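Local atomic coordinates of restriction endonuclease R.BpuJI (Bacillus pumilus, PDB entry 2VLA), a protein that recognises its cognate DNA sequence through the recognition domain described here and, as a restriction endonuclease, probably cleaves DNA. Residues V196-P199 against S204-M207; Y162-L165 against Q169-Q172; N24-Y29 against P103-D108. All blocks are in the same frame, centred on the assembly; numbering follows the deposited sequence.

Interaction 1 (V196-P199 against S204-M207); sequences VRHP and SYSM. With nucleotides of chain B.
His198 and Ser206 carry the polar part of this contact. Ser206 OG meets His198 ND1 at 2.7 Å in a nearly straight hydrogen bond (171°), arriving at the edge of the imidazole close to its plane; either atom could supply the proton. The same hydroxyl is bonded to water 1, 2.7 Å from Ser206 OG, and this water accepts from His198 N at 3.1 Å, so ring and backbone of one histidine are both tied to one serine. Within the loop, Arg197 NH1 donates to Val196 O over 2.8 Å, from above the carbonyl plane.

The aromatic part is a T-shaped pair. Tyr205 turns its CD2-CE2 edge to a face of His198, with ring centroids 5.2 Å apart and planes at 89°; having CG anti to the backbone N (chi1 -177°) carries the ring to the loop. Tyr205 CD1 also lies 3.6 Å from OP2 of DG8 of chain B. A serine in place of Tyr205 would probably leave this imidazole face without its aromatic cover and the DG8 phosphate without the ring beside it.

Apolar packing is lighter: Val196 CB lies 4.3 Å from Met207 SD.

DNA is also met on another side of this helix turn: Ser204 OG donates to O4 of DT9 of chain B at 2.8 Å. A helix N-terminal turn reading a major-groove base atom is consistent with the recognition helix of a helix-turn-helix, here with the preceding loop packed against it.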
loop_
_atom_site.group_PDB
_atom_site.type_symbol
_atom_site.label_atom_id
_atom_site.label_comp_id
_atom_site.label_asym_id
_atom_site.label_seq_id
_atom_site.Cartn_x
_atom_site.Cartn_y
_atom_site.Cartn_z
ATOM N N VAL A 196 9.248 -10.585 -12.568
ATOM C CA VAL A 196 8.229 -9.785 -13.241
ATOM C C VAL A 196 8.903 -8.714 -14.103
ATOM O O VAL A 196 9.562 -7.840 -13.591
ATOM C CB VAL A 196 7.320 -9.092 -12.208
ATOM C CG1 VAL A 196 6.347 -8.162 -12.904
ATOM C CG2 VAL A 196 6.586 -10.150 -11.345
ATOM N N ARG A 197 8.653 -8.783 -15.411
ATOM C CA ARG A 197 9.152 -7.807 -16.358
ATOM C C ARG A 197 8.052 -7.595 -17.415
ATOM O O ARG A 197 7.139 -8.418 -17.548
ATOM C CB ARG A 197 10.450 -8.307 -17.026
ATOM C CG ARG A 197 11.650 -8.498 -16.057
ATOM C CD ARG A 197 12.142 -7.169 -15.485
ATOM N NE ARG A 197 13.349 -7.324 -14.665
ATOM C CZ ARG A 197 13.352 -7.566 -13.354
ATOM N NH1 ARG A 197 12.205 -7.741 -12.699
ATOM N NH2 ARG A 197 14.504 -7.687 -12.701
ATOM N N HIS A 198 8.147 -6.497 -18.143
ATOM C CA HIS A 198 7.150 -6.115 -19.132
ATOM C C HIS A 198 7.869 -5.699 -20.410
ATOM O O HIS A 198 8.958 -5.137 -20.347
ATOM C CB HIS A 198 6.306 -4.944 -18.604
ATOM C CG HIS A 198 5.489 -5.291 -17.401
ATOM N ND1 HIS A 198 5.976 -5.181 -16.119
ATOM C CD2 HIS A 198 4.240 -5.804 -17.288
ATOM C CE1 HIS A 198 5.047 -5.574 -15.268
ATOM N NE2 HIS A 198 3.990 -5.968 -15.953
ATOM N N PRO A 199 7.285 -6.021 -21.576
ATOM C CA PRO A 199 7.995 -5.848 -22.836
ATOM C C PRO A 199 8.339 -4.396 -23.080
ATOM O O PRO A 199 7.457 -3.548 -23.081
ATOM C CB PRO A 199 7.004 -6.340 -23.894
ATOM C CG PRO A 199 5.885 -6.950 -23.178
ATOM C CD PRO A 199 5.946 -6.608 -21.751
ATOM N N SER A 204 11.621 -0.238 -13.139
ATOM C CA SER A 204 10.765 0.522 -12.221
ATOM C C SER A 204 9.269 0.303 -12.524
ATOM O O SER A 204 8.448 0.221 -11.603
ATOM C CB SER A 204 11.111 2.000 -12.262
ATOM O OG SER A 204 10.878 2.557 -13.544
ATOM N N TYR A 205 8.921 0.218 -13.793
ATOM C CA TYR A 205 7.538 -0.007 -14.196
ATOM C C TYR A 205 7.057 -1.310 -13.618
ATOM O O TYR A 205 5.949 -1.380 -13.069
ATOM C CB TYR A 205 7.451 -0.038 -15.712
ATOM C CG TYR A 205 6.049 -0.198 -16.227
ATOM C CD1 TYR A 205 5.185 0.886 -16.281
ATOM C CD2 TYR A 205 5.578 -1.432 -16.648
ATOM C CE1 TYR A 205 3.899 0.755 -16.745
ATOM C CE2 TYR A 205 4.259 -1.582 -17.106
ATOM C CZ TYR A 205 3.431 -0.469 -17.149
ATOM O OH TYR A 205 2.128 -0.570 -17.589
ATOM N N SER A 206 7.893 -2.325 -13.685
ATOM C CA SER A 206 7.531 -3.653 -13.288
ATOM C C SER A 206 7.560 -3.878 -11.786
ATOM O O SER A 206 6.750 -4.667 -11.253
ATOM C CB SER A 206 8.474 -4.657 -13.940
ATOM O OG SER A 206 8.455 -4.540 -15.332
ATOM N N MET A 207 8.490 -3.222 -11.096
ATOM C CA MET A 207 8.842 -3.620 -9.749
ATOM C C MET A 207 8.756 -2.527 -8.674
ATOM O O MET A 207 8.673 -2.856 -7.491
ATOM C CB MET A 207 10.234 -4.245 -9.724
ATOM C CG MET A 207 10.274 -5.688 -10.214
ATOM S SD MET A 207 9.391 -6.817 -9.146
ATOM C CE MET A 207 10.432 -6.746 -7.679
ATOM P P DT B 9 11.685 7.842 -21.422
ATOM O OP1 DT B 9 11.744 8.809 -22.522
ATOM O OP2 DT B 9 11.996 6.411 -21.655
ATOM O "O5'" DT B 9 12.648 8.367 -20.267
ATOM C "C5'" DT B 9 12.678 9.745 -19.941
ATOM C "C4'" DT B 9 13.428 9.929 -18.654
ATOM O "O4'" DT B 9 12.797 9.167 -17.598
ATOM C "C3'" DT B 9 14.860 9.430 -18.668
ATOM O "O3'" DT B 9 15.732 10.569 -18.965
ATOM C "C2'" DT B 9 15.069 8.775 -17.273
ATOM C "C1'" DT B 9 13.761 9.045 -16.550
ATOM N N1 DT B 9 13.317 7.994 -15.628
ATOM C C2 DT B 9 13.185 8.286 -14.301
ATOM O O2 DT B 9 13.460 9.357 -13.795
ATOM N N3 DT B 9 12.688 7.247 -13.538
ATOM C C4 DT B 9 12.359 5.995 -13.978
ATOM O O4 DT B 9 11.931 5.150 -13.196
ATOM C C5 DT B 9 12.508 5.759 -15.383
ATOM C C7 DT B 9 12.165 4.428 -15.976
ATOM C C6 DT B 9 12.960 6.770 -16.137
ATOM P P DG B 8 6.820 4.212 -17.891
ATOM O OP1 DG B 8 5.827 3.611 -18.781
ATOM O OP2 DG B 8 7.652 3.310 -17.082
ATOM O "O5'" DG B 8 7.824 5.158 -18.682
ATOM C "C5'" DG B 8 7.289 6.208 -19.492
ATOM C "C4'" DG B 8 8.271 7.348 -19.617
ATOM O "O4'" DG B 8 8.409 8.020 -18.339
ATOM C "C3'" DG B 8 9.681 6.956 -20.012
ATOM O "O3'" DG B 8 10.250 7.986 -20.864
ATOM C "C2'" DG B 8 10.411 6.806 -18.658
ATOM C "C1'" DG B 8 9.744 7.878 -17.816
ATOM N N9 DG B 8 9.560 7.614 -16.392
ATOM C C8 DG B 8 9.035 6.477 -15.812
ATOM N N7 DG B 8 8.911 6.569 -14.522
ATOM C C5 DG B 8 9.342 7.869 -14.238
ATOM C C6 DG B 8 9.367 8.566 -13.023
ATOM O O6 DG B 8 9.053 8.192 -11.903
ATOM N N1 DG B 8 9.882 9.880 -13.172
ATOM C C2 DG B 8 10.248 10.453 -14.367
ATOM N N2 DG B 8 10.716 11.742 -14.307
ATOM N N3 DG B 8 10.199 9.807 -15.526
ATOM C C4 DG B 8 9.725 8.536 -15.384
HETATM O O HOH W 1 10.429 -4.649 -17.222
#

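Interaction 2 (Y162-L165 against Q169-Q172); sequences YYVL and QVLQ
Val164 and Val170 bring two short consecutive helices together, their CA atoms 5.9 Å apart, while the next pair, Leu165 and Leu171, stands 7.0 Å apart between CA atoms. The first segment ends its helix in a wider pi-type turn and offers mainly backbone: the side chains of Tyr163, Val164 and Leu165 set off from the backbone away from the other segment, so that carbonyl oxygens form much of the surface that Val170 and Leu171 meet.

Val170 points its side chain at this surface. Its two methyls divide the work: CG2 lies 3.3 Å from Tyr163 O, and CG1 lies 3.7 Å from Val164 O. With CG1 anti to the backbone N (chi1 167°), this branch also makes the only side-chain pair of the contact, Val164 CG1 to Val170 CG1 at 4.1 Å, where the two valines meet at a slant. Leu171 sets both its methyls against the next carbonyl, CD1 3.7 Å and CD2 4.0 Å from Leu165 O. The contact is thus methyl groups laid against carbonyls, and Tyr163 O finds its hydrogen bond with Tyr3 OH instead.

Tyr163 sends its hydroxyl to Asp187 on helix 177-189, the helix whose Val180 also touches Val164. Tyr140 of helix 137-150 packs on both Val164 and Val170, and Leu165 reaches Ile210 of helix 203-219, so this buried junction of two consecutive short helices is wedged among three longer helices.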
loop_
_atom_site.group_PDB
_atom_site.type_symbol
_atom_site.label_atom_id
_atom_site.label_comp_id
_atom_site.label_asym_id
_atom_site.label_seq_id
_atom_site.Cartn_x
_atom_site.Cartn_y
_atom_site.Cartn_z
ATOM N N TYR A 162 6.298 -12.254 -8.417
ATOM C CA TYR A 162 5.691 -13.050 -9.487
ATOM C C TYR A 162 4.543 -13.876 -8.965
ATOM O O TYR A 162 3.502 -13.974 -9.608
ATOM C CB TYR A 162 6.731 -13.983 -10.106
ATOM C CG TYR A 162 6.197 -14.810 -11.255
ATOM C CD1 TYR A 162 6.093 -14.275 -12.528
ATOM C CD2 TYR A 162 5.724 -16.106 -11.042
ATOM C CE1 TYR A 162 5.559 -15.011 -13.570
ATOM C CE2 TYR A 162 5.189 -16.860 -12.082
ATOM C CZ TYR A 162 5.111 -16.308 -13.344
ATOM O OH TYR A 162 4.594 -17.057 -14.386
ATOM N N TYR A 163 4.760 -14.506 -7.826
ATOM C CA TYR A 163 3.791 -15.494 -7.336
ATOM C C TYR A 163 2.659 -14.878 -6.519
ATOM O O TYR A 163 1.597 -15.504 -6.362
ATOM C CB TYR A 163 4.485 -16.586 -6.532
ATOM C CG TYR A 163 5.420 -17.469 -7.335
ATOM C CD1 TYR A 163 4.940 -18.552 -8.049
ATOM C CD2 TYR A 163 6.789 -17.224 -7.362
ATOM C CE1 TYR A 163 5.786 -19.377 -8.770
ATOM C CE2 TYR A 163 7.642 -18.033 -8.088
ATOM C CZ TYR A 163 7.138 -19.121 -8.768
ATOM O OH TYR A 163 8.009 -19.918 -9.478
ATOM N N VAL A 164 2.859 -13.672 -5.996
ATOM C CA VAL A 164 1.882 -13.029 -5.108
ATOM C C VAL A 164 1.404 -11.678 -5.641
ATOM O O VAL A 164 0.275 -11.573 -6.129
ATOM C CB VAL A 164 2.434 -12.883 -3.681
ATOM C CG1 VAL A 164 1.438 -12.171 -2.764
ATOM C CG2 VAL A 164 2.846 -14.233 -3.134
ATOM N N LEU A 165 2.294 -10.660 -5.687
ATOM C CA LEU A 165 1.809 -9.296 -5.883
ATOM C C LEU A 165 1.519 -8.927 -7.341
ATOM O O LEU A 165 0.883 -7.903 -7.601
ATOM C CB LEU A 165 2.737 -8.277 -5.248
ATOM C CG LEU A 165 2.624 -8.174 -3.725
ATOM C CD1 LEU A 165 3.704 -7.233 -3.206
ATOM C CD2 LEU A 165 1.231 -7.684 -3.265
ATOM N N GLN A 169 -4.531 -14.423 -10.019
ATOM C CA GLN A 169 -5.377 -15.311 -9.222
ATOM C C GLN A 169 -5.238 -15.043 -7.742
ATOM O O GLN A 169 -6.226 -15.069 -6.997
ATOM C CB GLN A 169 -5.099 -16.781 -9.531
ATOM C CG GLN A 169 -5.593 -17.208 -10.901
ATOM C CD GLN A 169 -5.304 -18.664 -11.208
ATOM O OE1 GLN A 169 -4.741 -19.372 -10.399
ATOM N NE2 GLN A 169 -5.716 -19.115 -12.394
ATOM N N VAL A 170 -4.016 -14.734 -7.297
ATOM C CA VAL A 170 -3.827 -14.379 -5.912
ATOM C C VAL A 170 -4.556 -13.078 -5.602
ATOM O O VAL A 170 -5.225 -12.962 -4.581
ATOM C CB VAL A 170 -2.307 -14.245 -5.560
ATOM C CG1 VAL A 170 -2.129 -13.555 -4.199
ATOM C CG2 VAL A 170 -1.647 -15.612 -5.580
ATOM N N LEU A 171 -4.413 -12.082 -6.483
ATOM C CA LEU A 171 -5.019 -10.776 -6.272
ATOM C C LEU A 171 -6.566 -10.838 -6.314
ATOM O O LEU A 171 -7.239 -9.983 -5.747
ATOM C CB LEU A 171 -4.483 -9.766 -7.306
ATOM C CG LEU A 171 -2.991 -9.401 -7.237
ATOM C CD1 LEU A 171 -2.660 -8.626 -8.484
ATOM C CD2 LEU A 171 -2.695 -8.618 -5.969
ATOM N N GLN A 172 -7.091 -11.842 -7.010
ATOM C CA GLN A 172 -8.538 -12.118 -7.031
ATOM C C GLN A 172 -9.012 -12.838 -5.794
ATOM O O GLN A 172 -10.223 -13.072 -5.623
ATOM C CB GLN A 172 -8.884 -12.945 -8.256
ATOM C CG GLN A 172 -8.753 -12.187 -9.571
ATOM C CD GLN A 172 -8.985 -13.069 -10.755
ATOM O OE1 GLN A 172 -8.565 -14.222 -10.762
ATOM N NE2 GLN A 172 -9.658 -12.530 -11.789
#

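Interaction 3 (N24-Y29 against P103-D108)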
loop_
_atom_site.group_PDB
_atom_site.type_symbol
_atom_site.label_atom_id
_atom_site.label_comp_id
_atom_site.label_asym_id
_atom_site.label_seq_id
_atom_site.Cartn_x
_atom_site.Cartn_y
_atom_site.Cartn_z
ATOM N N ASN A 24 12.494 13.025 8.406
ATOM C CA ASN A 24 12.147 14.449 8.366
ATOM C C ASN A 24 10.763 14.742 7.769
ATOM O O ASN A 24 10.038 15.613 8.252
ATOM C CB ASN A 24 13.206 15.227 7.570
ATOM C CG ASN A 24 14.404 15.510 8.359
ATOM O OD1 ASN A 24 14.321 15.772 9.550
ATOM N ND2 ASN A 24 15.555 15.486 7.709
ATOM N N LEU A 25 10.416 14.052 6.699
ATOM C CA LEU A 25 9.175 14.349 6.001
ATOM C C LEU A 25 7.911 13.919 6.765
ATOM O O LEU A 25 6.919 14.611 6.718
ATOM C CB LEU A 25 9.191 13.719 4.608
ATOM C CG LEU A 25 9.934 14.472 3.536
ATOM C CD1 LEU A 25 10.065 13.613 2.315
ATOM C CD2 LEU A 25 9.216 15.799 3.222
ATOM N N LEU A 26 7.955 12.791 7.447
ATOM C CA LEU A 26 6.742 12.332 8.127
ATOM C C LEU A 26 6.336 13.292 9.260
ATOM O O LEU A 26 5.197 13.725 9.327
ATOM C CB LEU A 26 6.856 10.876 8.632
ATOM C CG LEU A 26 5.551 10.256 9.148
ATOM C CD1 LEU A 26 4.516 10.246 8.035
ATOM C CD2 LEU A 26 5.805 8.858 9.694
ATOM N N PRO A 27 7.297 13.705 10.101
ATOM C CA PRO A 27 6.936 14.747 11.055
ATOM C C PRO A 27 6.488 16.045 10.396
ATOM O O PRO A 27 5.610 16.721 10.917
ATOM C CB PRO A 27 8.232 14.960 11.832
ATOM C CG PRO A 27 8.945 13.698 11.723
ATOM C CD PRO A 27 8.638 13.172 10.365
ATOM N N ALA A 28 7.120 16.433 9.287
ATOM C CA ALA A 28 6.712 17.639 8.605
ATOM C C ALA A 28 5.275 17.553 8.096
ATOM O O ALA A 28 4.464 18.448 8.363
ATOM C CB ALA A 28 7.682 17.975 7.463
ATOM N N TYR A 29 4.941 16.472 7.391
ATOM C CA TYR A 29 3.585 16.308 6.888
ATOM C C TYR A 29 2.604 16.436 8.080
ATOM O O TYR A 29 1.594 17.122 7.999
ATOM C CB TYR A 29 3.387 14.941 6.257
ATOM C CG TYR A 29 4.116 14.633 4.964
ATOM C CD1 TYR A 29 4.392 15.608 4.004
ATOM C CD2 TYR A 29 4.443 13.326 4.667
ATOM C CE1 TYR A 29 5.046 15.264 2.802
ATOM C CE2 TYR A 29 5.048 12.976 3.497
ATOM C CZ TYR A 29 5.338 13.925 2.554
ATOM O OH TYR A 29 5.965 13.504 1.400
ATOM N N PRO A 103 6.830 3.073 13.251
ATOM C CA PRO A 103 6.442 1.727 12.861
ATOM C C PRO A 103 4.934 1.475 12.989
ATOM O O PRO A 103 4.359 0.811 12.153
ATOM C CB PRO A 103 7.235 0.835 13.829
ATOM C CG PRO A 103 8.416 1.648 14.186
ATOM C CD PRO A 103 7.893 3.063 14.259
ATOM N N ALA A 104 4.298 2.037 14.015
ATOM C CA ALA A 104 2.850 1.849 14.188
ATOM C C ALA A 104 2.056 2.558 13.109
ATOM O O ALA A 104 1.039 2.070 12.686
ATOM C CB ALA A 104 2.405 2.318 15.556
ATOM N N PHE A 105 2.537 3.694 12.648
ATOM C CA PHE A 105 1.930 4.411 11.549
ATOM C C PHE A 105 1.890 3.507 10.319
ATOM O O PHE A 105 0.863 3.379 9.655
ATOM C CB PHE A 105 2.751 5.688 11.279
ATOM C CG PHE A 105 2.204 6.576 10.192
ATOM C CD1 PHE A 105 2.604 6.411 8.886
ATOM C CD2 PHE A 105 1.408 7.664 10.505
ATOM C CE1 PHE A 105 2.170 7.277 7.893
ATOM C CE2 PHE A 105 0.957 8.521 9.529
ATOM C CZ PHE A 105 1.362 8.347 8.217
ATOM N N PHE A 106 3.002 2.847 10.024
ATOM C CA PHE A 106 3.067 1.977 8.865
ATOM C C PHE A 106 2.396 0.629 9.074
ATOM O O PHE A 106 1.843 0.066 8.138
ATOM C CB PHE A 106 4.495 1.859 8.362
ATOM C CG PHE A 106 4.955 3.090 7.685
ATOM C CD1 PHE A 106 4.452 3.412 6.455
ATOM C CD2 PHE A 106 5.764 4.014 8.341
ATOM C CE1 PHE A 106 4.788 4.599 5.853
ATOM C CE2 PHE A 106 6.059 5.199 7.764
ATOM C CZ PHE A 106 5.594 5.494 6.519
ATOM N N LYS A 107 2.393 0.128 10.313
ATOM C CA LYS A 107 1.588 -1.068 10.637
ATOM C C LYS A 107 0.141 -0.824 10.259
ATOM O O LYS A 107 -0.501 -1.674 9.641
ATOM C CB LYS A 107 1.680 -1.403 12.130
ATOM C CG LYS A 107 2.942 -2.164 12.533
ATOM C CD LYS A 107 3.020 -2.364 14.047
ATOM C CE LYS A 107 4.276 -3.165 14.458
ATOM N NZ LYS A 107 5.465 -2.317 14.654
ATOM N N ASP A 108 -0.371 0.346 10.617
ATOM C CA ASP A 108 -1.768 0.676 10.374
ATOM C C ASP A 108 -2.055 0.791 8.876
ATOM O O ASP A 108 -3.076 0.304 8.398
ATOM C CB ASP A 108 -2.132 1.979 11.087
ATOM C CG ASP A 108 -3.621 2.280 11.032
ATOM O OD1 ASP A 108 -4.415 1.533 11.699
ATOM O OD2 ASP A 108 -4.016 3.228 10.317
#
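Leu26 lays its CD1 methyl over a face of the Phe105 ring, 4.1 Å from CD1 to the ring centroid and 28° off the normal, a CH-pi contact. The methyl is displaced toward the far end of the ring, where Leu26 CD1 comes to 3.7 Å from Phe105 CZ. The other branch touches both phenyl groups: Leu26 CD2 is 4.1 Å from Phe105 CD1 and equally 4.1 Å from Phe106 CE2, approaching the second ring obliquely. One leucine fork therefore engages two consecutive aromatic residues.

The first torsions place the two rings differently. Phe105 has CG anti to its backbone N (chi1 -177°) and reaches out to the leucine, whereas Phe106 swings its CG to the side of the backbone N (chi1 -73°) and brings only its CE2 atom to the contact. The two rings also brace each other, with Phe105 CD1 held 3.8 Å above the centre of the Phe106 ring.

Side chains alone close the gap, since the nearest CA atoms, those of Leu26 and Phe105, are 9.9 Å apart. The interface is small, 113 Å², yet all three residues are buried. Helix 22-36, kinked at Pro27, is joined in this way to helix 102-112. Tyr96 of helix 91-99 also touches Leu26, Phe77 forms an edge-to-face pair with Phe106, and Leu25 packs against helix 41-56, placing the contact among helices 22-36, 41-56, 91-99 and 102-112.

Interactions 1 and 2 form one continuous block: their centres are 15 Å apart, and Val196 CG2 touches Tyr162 CA at 3.6 Å, so the loop packed on the DNA-reading helix rests on the helix that enters interaction 2. Interaction 3 lies across the centre of the chain from both, its centre 28 Å from each and its nearest atoms about 16 Å from interaction 1 and 14 Å from interaction 2. Interaction 1 meets DNA directly; interaction 3 has its nearest atom about 6 Å from the nucleic acid, interaction 2 about 13 Å. Interaction 2 instead contributes Gln172 to the polyether pocket, and the Val170 side chain is about 10 Å from a bound sodium ion.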